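Local coordinates for protein manganese-containing pseudocatalase (PDB 2V8T) that probably acts as a catalase, breaking down hydrogen peroxide at a pair of manganese ions held in each subunit of a hexamer, at residues M44-N49 / V138-N143; I5-I10 / G268-D273; V26-G31 / M126-E131. All blocks are in the same frame, centred on the assembly; numbering follows the deposited sequence.

From the N terminus, the chain first lays down residues 5-10, then 26-31, then 44-49; their partners follow as 126-131, 138-143 and 268-273. Contact 2 therefore closes the longest loop, pairing strand 7-8 near the N terminus with strand 269-270 late in the chain, and contacts 1 and 3 are both nested inside it. Those two cross, since their segments alternate: helices 28-31 and 36-49, consecutive in the chain, are met by successive pieces of the loop between helices 114-117 and 144-166. None of the three sites touches another. Contacts 1 and 2 lie about 29 Å apart between centres, on opposite sides of the chain's centre, and both reach the second subunit.

Contact 1 (M44-N49 / V138-N143); sequences MYQSFN and VFTSGN
Q46 on helix 36-49 reaches F139 in the loop that leads into helix 144-166, a helix-to-loop contact within the ferritin-like helical fold of this family. The tightly packed, buried part is built round the amide of Q46. CG stands anti to the carbonyl carbon (chi1 -72°), and the extended chain beyond it (chi2 168°) carries NE2 across to F139 O, 3.0 Å away. The bond is almost straight, with 175° at the hydrogen; NE2 approaches the oxygen nearly along the C=O axis, while F139 O lies close to the plane of the amide. OE1 of the same group is hydrogen-bonded to N151 of helix 144-166, which fixes the rotation of the amide. Without the amide, as with an alanine in place of Q46, F139 O and N151 ND2 would probably each lose a partner, and a gap would be likely to open between helix and loop.

The side towards V138 is looser. V138 is partly exposed, and its CG1 merely touches Y45 CB at 4.2 Å; the Y45 ring leads away from the loop, and F48 CD2 sits over one of its faces, towards the rim. The F139 ring stacks on H150 of its own chain and meets F153 of the third subunit edge-to-face; T140 packs on S123 of the second subunit. An ST turn at S141 shapes the loop just before helix 144-166. Of the loop residues, T140 gives up the most surface to the helix. It slides past Q46 in the opposite direction, OG1 lying 4.0 Å from Q46 CG, and crosses N49 at about a right angle, where T140 OG1 comes 3.7 Å from N49 CB.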
loop_
_atom_site.group_PDB
_atom_site.type_symbol
_atom_site.label_atom_id
_atom_site.label_comp_id
_atom_site.label_asym_id
_atom_site.label_seq_id
_atom_site.Cartn_x
_atom_site.Cartn_y
_atom_site.Cartn_z
ATOM N N MET A 44 -21.523 -3.578 6.842
ATOM C CA MET A 44 -21.294 -4.748 7.673
ATOM C C MET A 44 -20.623 -4.329 8.968
ATOM O O MET A 44 -21.082 -4.664 10.071
ATOM C CB MET A 44 -20.474 -5.771 6.938
ATOM C CG MET A 44 -20.465 -7.079 7.532
ATOM S SD MET A 44 -22.068 -7.909 7.646
ATOM C CE MET A 44 -22.311 -8.216 6.234
ATOM N N TYR A 45 -19.475 -3.617 8.878
ATOM C CA TYR A 45 -18.775 -3.227 10.098
ATOM C C TYR A 45 -19.580 -2.244 10.920
ATOM O O TYR A 45 -19.585 -2.331 12.150
ATOM C CB TYR A 45 -17.364 -2.740 9.793
ATOM C CG TYR A 45 -16.428 -3.901 9.590
ATOM C CD1 TYR A 45 -15.664 -4.412 10.625
ATOM C CD2 TYR A 45 -16.332 -4.573 8.387
ATOM C CE1 TYR A 45 -14.882 -5.509 10.464
ATOM C CE2 TYR A 45 -15.549 -5.708 8.191
ATOM C CZ TYR A 45 -14.813 -6.153 9.282
ATOM O OH TYR A 45 -13.981 -7.258 9.133
ATOM N N GLN A 46 -20.272 -1.275 10.279
ATOM C CA GLN A 46 -21.123 -0.403 11.073
ATOM C C GLN A 46 -22.152 -1.217 11.850
ATOM O O GLN A 46 -22.478 -0.925 13.002
ATOM C CB GLN A 46 -21.839 0.631 10.191
ATOM C CG GLN A 46 -20.884 1.696 9.667
ATOM C CD GLN A 46 -21.540 2.515 8.583
ATOM O OE1 GLN A 46 -22.758 2.456 8.432
ATOM N NE2 GLN A 46 -20.773 3.283 7.827
ATOM N N SER A 47 -22.729 -2.262 11.204
ATOM C CA SER A 47 -23.716 -3.061 11.889
ATOM C C SER A 47 -23.101 -3.809 13.067
ATOM O O SER A 47 -23.715 -3.897 14.145
ATOM C CB SER A 47 -24.442 -3.996 10.933
ATOM O OG SER A 47 -23.721 -5.150 10.532
ATOM N N PHE A 48 -21.894 -4.347 12.909
ATOM C CA PHE A 48 -21.228 -5.013 14.033
ATOM C C PHE A 48 -21.020 -4.023 15.182
ATOM O O PHE A 48 -21.233 -4.333 16.362
ATOM C CB PHE A 48 -19.875 -5.593 13.610
ATOM C CG PHE A 48 -19.917 -6.619 12.491
ATOM C CD1 PHE A 48 -21.056 -7.341 12.175
ATOM C CD2 PHE A 48 -18.739 -6.884 11.799
ATOM C CE1 PHE A 48 -21.027 -8.301 11.178
ATOM C CE2 PHE A 48 -18.717 -7.859 10.806
ATOM C CZ PHE A 48 -19.849 -8.557 10.497
ATOM N N ASN A 49 -20.533 -2.835 14.802
ATOM C CA ASN A 49 -20.047 -1.836 15.765
ATOM C C ASN A 49 -21.160 -0.952 16.327
ATOM O O ASN A 49 -20.889 -0.073 17.145
ATOM C CB ASN A 49 -19.017 -0.966 15.052
ATOM C CG ASN A 49 -17.763 -1.733 14.640
ATOM O OD1 ASN A 49 -16.976 -1.135 13.761
ATOM N ND2 ASN A 49 -17.489 -2.826 15.160
ATOM N N VAL A 138 -13.364 1.565 4.480
ATOM C CA VAL A 138 -14.461 1.464 5.460
ATOM C C VAL A 138 -14.376 2.635 6.426
ATOM O O VAL A 138 -13.307 2.945 6.950
ATOM C CB VAL A 138 -14.394 0.121 6.173
ATOM C CG1 VAL A 138 -15.341 0.053 7.364
ATOM C CG2 VAL A 138 -14.707 -1.008 5.177
ATOM N N PHE A 139 -15.542 3.215 6.684
ATOM C CA PHE A 139 -15.736 4.288 7.668
ATOM C C PHE A 139 -16.724 3.756 8.713
ATOM O O PHE A 139 -17.884 3.484 8.401
ATOM C CB PHE A 139 -16.324 5.527 6.964
ATOM C CG PHE A 139 -16.507 6.680 7.894
ATOM C CD1 PHE A 139 -15.426 7.486 8.192
ATOM C CD2 PHE A 139 -17.737 6.989 8.468
ATOM C CE1 PHE A 139 -15.565 8.567 9.065
ATOM C CE2 PHE A 139 -17.889 8.043 9.311
ATOM C CZ PHE A 139 -16.811 8.843 9.597
ATOM N N THR A 140 -16.238 3.600 9.939
ATOM C CA THR A 140 -17.083 3.090 11.028
ATOM C C THR A 140 -16.708 3.860 12.286
ATOM O O THR A 140 -15.824 3.497 13.075
ATOM C CB THR A 140 -17.006 1.574 11.124
ATOM O OG1 THR A 140 -17.804 1.092 12.205
ATOM C CG2 THR A 140 -15.605 0.987 11.268
ATOM N N SER A 141 -17.353 5.021 12.433
ATOM C CA SER A 141 -17.006 5.988 13.469
ATOM C C SER A 141 -17.695 5.747 14.793
ATOM O O SER A 141 -17.339 6.353 15.805
ATOM C CB SER A 141 -17.385 7.418 13.044
ATOM O OG SER A 141 -18.786 7.636 13.091
ATOM N N GLY A 142 -18.745 4.940 14.801
ATOM C CA GLY A 142 -19.603 4.776 15.967
ATOM C C GLY A 142 -20.641 5.866 16.168
ATOM O O GLY A 142 -21.529 5.653 17.007
ATOM N N ASN A 143 -20.539 6.986 15.473
ATOM C CA ASN A 143 -21.506 8.070 15.605
ATOM C C ASN A 143 -22.563 7.888 14.523
ATOM O O ASN A 143 -22.246 7.871 13.324
ATOM C CB ASN A 143 -20.820 9.430 15.459
ATOM C CG ASN A 143 -21.758 10.608 15.601
ATOM O OD1 ASN A 143 -22.410 11.034 14.639
ATOM N ND2 ASN A 143 -21.875 11.120 16.823
#

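Contact 2 (I5-I10 / G268-D273); sequences IDRLQI and GGPVFD. With SO4 (sulfate ion), chain G.
V271, R7 and L8 lose the most surface to this contact, which is centred on a short, weakly bonded antiparallel pair of L8 with G269. L8 N donates to G269 O at 2.8 Å and G269 N returns the bond to L8 O at 2.9 Å, which makes this a hydrogen-bonded pair. The leucine side chain lies alongside P270 and V271, its CD1 3.3 Å from P270 O and its CG near V271 CA.

V271 crosses D6 at about a right angle: CG1 rests 3.7 Å from D6 C, while CG2 approaches D6 OD2. A water joins the same two residues, donating to D6 O and accepting from V271 N. The carboxylate of D6 has its polar partners across the interface, Y60 and Y241 of the second subunit.

R7 folds back through bends at chi2 and chi3 (-78° and -75°), laying its guanidinium flat over the backbone with G269 C 3.5 Å above the plane. NE is hydrogen-bonded to T267 O. Nearby, G268 N donates to O1 of a sulfate, probably from the crystallisation liquor, at 2.9 Å.

Strands 7-8 and 269-270 run beside helix 57-85, where L8 packs on E75 and A79 and Q9 touches the manganese ligand H73, and I10 meets Y180 of helix 172-200.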
loop_
_atom_site.group_PDB
_atom_site.type_symbol
_atom_site.label_atom_id
_atom_site.label_comp_id
_atom_site.label_asym_id
_atom_site.label_seq_id
_atom_site.Cartn_x
_atom_site.Cartn_y
_atom_site.Cartn_z
ATOM N N ILE A 5 -28.315 -18.400 -0.396
ATOM C CA ILE A 5 -29.245 -18.889 -1.402
ATOM C C ILE A 5 -28.474 -18.897 -2.724
ATOM O O ILE A 5 -27.873 -17.891 -3.101
ATOM C CB ILE A 5 -30.459 -17.956 -1.518
ATOM C CG1 ILE A 5 -31.228 -17.886 -0.207
ATOM C CG2 ILE A 5 -31.367 -18.368 -2.665
ATOM C CD1 ILE A 5 -32.166 -16.673 -0.110
ATOM N N ASP A 6 -28.515 -20.017 -3.451
ATOM C CA ASP A 6 -27.727 -20.166 -4.675
ATOM C C ASP A 6 -28.479 -19.569 -5.888
ATOM O O ASP A 6 -28.816 -20.262 -6.846
ATOM C CB ASP A 6 -27.355 -21.627 -4.915
ATOM C CG ASP A 6 -26.127 -21.768 -5.817
ATOM O OD1 ASP A 6 -25.100 -21.066 -5.521
ATOM O OD2 ASP A 6 -26.159 -22.568 -6.767
ATOM N N ARG A 7 -28.674 -18.257 -5.816
ATOM C CA ARG A 7 -29.363 -17.475 -6.836
ATOM C C ARG A 7 -28.720 -16.085 -6.872
ATOM O O ARG A 7 -28.469 -15.513 -5.814
ATOM C CB ARG A 7 -30.849 -17.266 -6.500
ATOM C CG ARG A 7 -31.667 -18.541 -6.489
ATOM C CD ARG A 7 -32.030 -19.046 -7.876
ATOM N NE ARG A 7 -33.101 -18.211 -8.464
ATOM C CZ ARG A 7 -33.663 -18.460 -9.642
ATOM N NH1 ARG A 7 -33.231 -19.420 -10.425
ATOM N NH2 ARG A 7 -34.696 -17.725 -10.042
ATOM N N LEU A 8 -28.551 -15.538 -8.061
ATOM C CA LEU A 8 -28.209 -14.126 -8.207
ATOM C C LEU A 8 -29.435 -13.286 -7.989
ATOM O O LEU A 8 -30.571 -13.727 -8.218
ATOM C CB LEU A 8 -27.655 -13.833 -9.588
ATOM C CG LEU A 8 -26.352 -14.548 -9.923
ATOM C CD1 LEU A 8 -25.931 -14.218 -11.356
ATOM C CD2 LEU A 8 -25.253 -14.199 -8.922
ATOM N N GLN A 9 -29.259 -12.000 -7.632
ATOM C CA GLN A 9 -30.412 -11.162 -7.355
ATOM C C GLN A 9 -31.237 -10.885 -8.590
ATOM O O GLN A 9 -32.433 -10.573 -8.486
ATOM C CB GLN A 9 -29.966 -9.854 -6.631
ATOM C CG GLN A 9 -31.100 -9.143 -5.989
ATOM C CD GLN A 9 -30.685 -8.002 -5.058
ATOM O OE1 GLN A 9 -29.572 -7.981 -4.577
ATOM N NE2 GLN A 9 -31.562 -7.091 -4.796
ATOM N N ILE A 10 -30.631 -10.930 -9.796
ATOM C CA ILE A 10 -31.329 -10.943 -11.084
ATOM C C ILE A 10 -30.646 -11.986 -11.952
ATOM O O ILE A 10 -29.473 -12.301 -11.753
ATOM C CB ILE A 10 -31.309 -9.598 -11.840
ATOM C CG1 ILE A 10 -29.911 -9.068 -12.055
ATOM C CG2 ILE A 10 -32.248 -8.576 -11.191
ATOM C CD1 ILE A 10 -29.771 -8.007 -13.082
ATOM N N GLY A 268 -34.959 -13.770 -7.967
ATOM C CA GLY A 268 -33.677 -13.654 -8.648
ATOM C C GLY A 268 -33.540 -14.504 -9.867
ATOM O O GLY A 268 -34.512 -14.755 -10.584
ATOM N N GLY A 269 -32.311 -14.964 -10.113
ATOM C CA GLY A 269 -31.983 -15.723 -11.292
ATOM C C GLY A 269 -30.877 -16.718 -11.003
ATOM O O GLY A 269 -30.336 -16.758 -9.892
ATOM N N PRO A 270 -30.520 -17.542 -11.988
ATOM C CA PRO A 270 -29.483 -18.562 -11.780
ATOM C C PRO A 270 -28.107 -17.914 -11.553
ATOM O O PRO A 270 -27.772 -16.895 -12.149
ATOM C CB PRO A 270 -29.511 -19.358 -13.074
ATOM C CG PRO A 270 -30.784 -19.093 -13.660
ATOM C CD PRO A 270 -31.142 -17.667 -13.319
ATOM N N VAL A 271 -27.265 -18.622 -10.765
ATOM C CA VAL A 271 -25.890 -18.303 -10.715
ATOM C C VAL A 271 -25.221 -18.626 -12.051
ATOM O O VAL A 271 -25.771 -19.343 -12.911
ATOM C CB VAL A 271 -25.147 -18.957 -9.532
ATOM C CG1 VAL A 271 -25.752 -18.489 -8.219
ATOM C CG2 VAL A 271 -25.066 -20.454 -9.657
ATOM N N PHE A 272 -24.030 -18.056 -12.250
ATOM C CA PHE A 272 -23.265 -18.154 -13.480
ATOM C C PHE A 272 -22.117 -19.137 -13.319
ATOM O O PHE A 272 -21.431 -19.117 -12.293
ATOM C CB PHE A 272 -22.717 -16.772 -13.848
ATOM C CG PHE A 272 -21.832 -16.803 -15.074
ATOM C CD1 PHE A 272 -22.368 -17.049 -16.310
ATOM C CD2 PHE A 272 -20.469 -16.642 -14.942
ATOM C CE1 PHE A 272 -21.530 -17.162 -17.425
ATOM C CE2 PHE A 272 -19.656 -16.744 -16.057
ATOM C CZ PHE A 272 -20.185 -17.012 -17.279
ATOM N N ASP A 273 -21.895 -19.944 -14.340
ATOM C CA ASP A 273 -20.770 -20.883 -14.383
ATOM C C ASP A 273 -20.021 -20.633 -15.691
ATOM O O ASP A 273 -20.542 -20.863 -16.792
ATOM C CB ASP A 273 -21.304 -22.309 -14.293
ATOM C CG ASP A 273 -20.224 -23.383 -14.273
ATOM O OD1 ASP A 273 -19.063 -23.135 -14.575
ATOM O OD2 ASP A 273 -20.606 -24.538 -13.917
HETATM S S SO4 G . -38.232 -11.277 -8.579
HETATM O O1 SO4 G . -36.769 -11.527 -8.584
HETATM O O2 SO4 G . -38.925 -11.815 -9.695
HETATM O O3 SO4 G . -38.803 -11.916 -7.257
HETATM O O4 SO4 G . -38.557 -9.956 -8.474
HETATM O O HOH W 1 -28.649 -20.967 -9.500
#

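Contact 3 (V26-G31 / M126-E131); sequences VQALLG and MGAMGE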
loop_
_atom_site.group_PDB
_atom_site.type_symbol
_atom_site.label_atom_id
_atom_site.label_comp_id
_atom_site.label_asym_id
_atom_site.label_seq_id
_atom_site.Cartn_x
_atom_site.Cartn_y
_atom_site.Cartn_z
ATOM N N VAL A 26 -15.509 -2.906 -15.211
ATOM C CA VAL A 26 -16.509 -3.329 -14.236
ATOM C C VAL A 26 -15.875 -3.643 -12.876
ATOM O O VAL A 26 -16.521 -3.496 -11.839
ATOM C CB VAL A 26 -17.377 -4.491 -14.796
ATOM C CG1 VAL A 26 -18.334 -5.016 -13.729
ATOM C CG2 VAL A 26 -18.162 -3.997 -16.016
ATOM N N GLN A 27 -14.581 -4.024 -12.862
ATOM C CA GLN A 27 -13.893 -4.182 -11.585
ATOM C C GLN A 27 -14.005 -2.957 -10.687
ATOM O O GLN A 27 -13.995 -3.111 -9.466
ATOM C CB GLN A 27 -12.420 -4.551 -11.789
ATOM C CG GLN A 27 -12.156 -5.991 -12.187
ATOM C CD GLN A 27 -12.267 -7.054 -11.117
ATOM O OE1 GLN A 27 -12.151 -8.261 -11.435
ATOM N NE2 GLN A 27 -12.471 -6.692 -9.859
ATOM N N ALA A 28 -14.057 -1.736 -11.246
ATOM C CA ALA A 28 -14.229 -0.576 -10.374
ATOM C C ALA A 28 -15.443 -0.706 -9.465
ATOM O O ALA A 28 -15.460 -0.193 -8.344
ATOM C CB ALA A 28 -14.382 0.717 -11.195
ATOM N N LEU A 29 -16.478 -1.360 -9.982
ATOM C CA LEU A 29 -17.750 -1.522 -9.300
ATOM C C LEU A 29 -17.736 -2.674 -8.302
ATOM O O LEU A 29 -18.706 -2.874 -7.571
ATOM C CB LEU A 29 -18.887 -1.725 -10.317
ATOM C CG LEU A 29 -18.904 -0.691 -11.458
ATOM C CD1 LEU A 29 -20.124 -0.949 -12.337
ATOM C CD2 LEU A 29 -18.882 0.741 -10.930
ATOM N N LEU A 30 -16.624 -3.437 -8.276
ATOM C CA LEU A 30 -16.464 -4.553 -7.355
ATOM C C LEU A 30 -15.491 -4.144 -6.229
ATOM O O LEU A 30 -15.858 -4.025 -5.077
ATOM C CB LEU A 30 -16.021 -5.808 -8.078
ATOM C CG LEU A 30 -15.878 -7.052 -7.206
ATOM C CD1 LEU A 30 -17.135 -7.323 -6.345
ATOM C CD2 LEU A 30 -15.564 -8.256 -8.095
ATOM N N GLY A 31 -14.201 -3.931 -6.596
ATOM C CA GLY A 31 -13.139 -3.719 -5.629
ATOM C C GLY A 31 -12.555 -2.324 -5.600
ATOM O O GLY A 31 -11.582 -2.123 -4.861
ATOM N N MET A 126 -10.316 -6.194 -6.578
ATOM C CA MET A 126 -9.555 -5.057 -7.052
ATOM C C MET A 126 -10.463 -4.142 -7.880
ATOM O O MET A 126 -11.585 -4.500 -8.260
ATOM C CB MET A 126 -8.334 -5.466 -7.885
ATOM C CG MET A 126 -8.732 -6.201 -9.146
ATOM S SD MET A 126 -7.337 -6.627 -10.243
ATOM C CE MET A 126 -6.130 -7.347 -9.175
ATOM N N GLY A 127 -9.940 -2.960 -8.168
ATOM C CA GLY A 127 -10.630 -1.985 -9.017
ATOM C C GLY A 127 -10.117 -1.967 -10.446
ATOM O O GLY A 127 -9.456 -2.885 -10.926
ATOM N N ALA A 128 -10.487 -0.903 -11.146
ATOM C CA ALA A 128 -10.245 -0.755 -12.572
ATOM C C ALA A 128 -8.797 -0.442 -12.930
ATOM O O ALA A 128 -8.473 -0.476 -14.130
ATOM C CB ALA A 128 -11.159 0.335 -13.176
ATOM N N MET A 129 -7.940 -0.185 -11.969
ATOM C CA MET A 129 -6.518 0.015 -12.185
ATOM C C MET A 129 -5.702 -1.169 -11.635
ATOM O O MET A 129 -4.488 -1.070 -11.536
ATOM C CB MET A 129 -6.036 1.328 -11.583
ATOM C CG MET A 129 -6.697 2.539 -12.192
ATOM S SD MET A 129 -6.379 2.806 -13.928
ATOM C CE MET A 129 -4.705 3.432 -13.820
ATOM N N GLY A 130 -6.352 -2.227 -11.214
ATOM C CA GLY A 130 -5.664 -3.314 -10.562
ATOM C C GLY A 130 -5.384 -3.103 -9.093
ATOM O O GLY A 130 -4.734 -3.944 -8.462
ATOM N N GLU A 131 -5.870 -2.022 -8.519
ATOM C CA GLU A 131 -5.647 -1.700 -7.111
ATOM C C GLU A 131 -6.469 -2.607 -6.281
ATOM O O GLU A 131 -7.711 -2.693 -6.431
ATOM C CB GLU A 131 -5.943 -0.228 -6.829
ATOM C CG GLU A 131 -7.375 0.269 -6.794
ATOM C CD GLU A 131 -8.174 0.421 -8.099
ATOM O OE1 GLU A 131 -7.851 -0.232 -9.107
ATOM O OE2 GLU A 131 -9.184 1.168 -8.018
#
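Q27 and M126 meet where the chain entering helix 28-31 passes the loop before helix 144-166. The glutamine is folded: chi1 of -76° sets CG anti to its carbonyl carbon, and a bend at chi2 (-76°) turns the amide back towards the loop. NE2 thereby reaches M126 O at 2.9 Å, but the bond is bent, and the donor stands above the carbonyl plane instead of on a lone pair. The rest of the amide is tied outside the pair, OE1 to H115 and NE2 also to L124 O. The M126 CB points away from the helix, but chi1 of 63°, which sets CG between the backbone N and the carbonyl carbon, leaves CG 3.8 Å from Q27 NE2.

A28 CB and A128 CB touch at 3.8 Å, and I117 of the fourth subunit packs against both residues. The main chains also come close, with G31 C 3.7 Å from G127 N. The absence of a side chain at G31 matters here, because a CB would run into M126 N.

E131 shapes the loop from within. Its chi1 and chi2 curl the carboxylate back so that OE1 accepts from M129 N, a residue of the type I turn G127-G130, at 2.9 Å.

The chemistry is thus that of one shared amide: Q27 binds M126 O, L124 O and H115 together, while Q27 O, only 3.0 Å from M126 O, is occupied by L30 N and G31 N, donors that probably ease the repulsion between the two carbonyls.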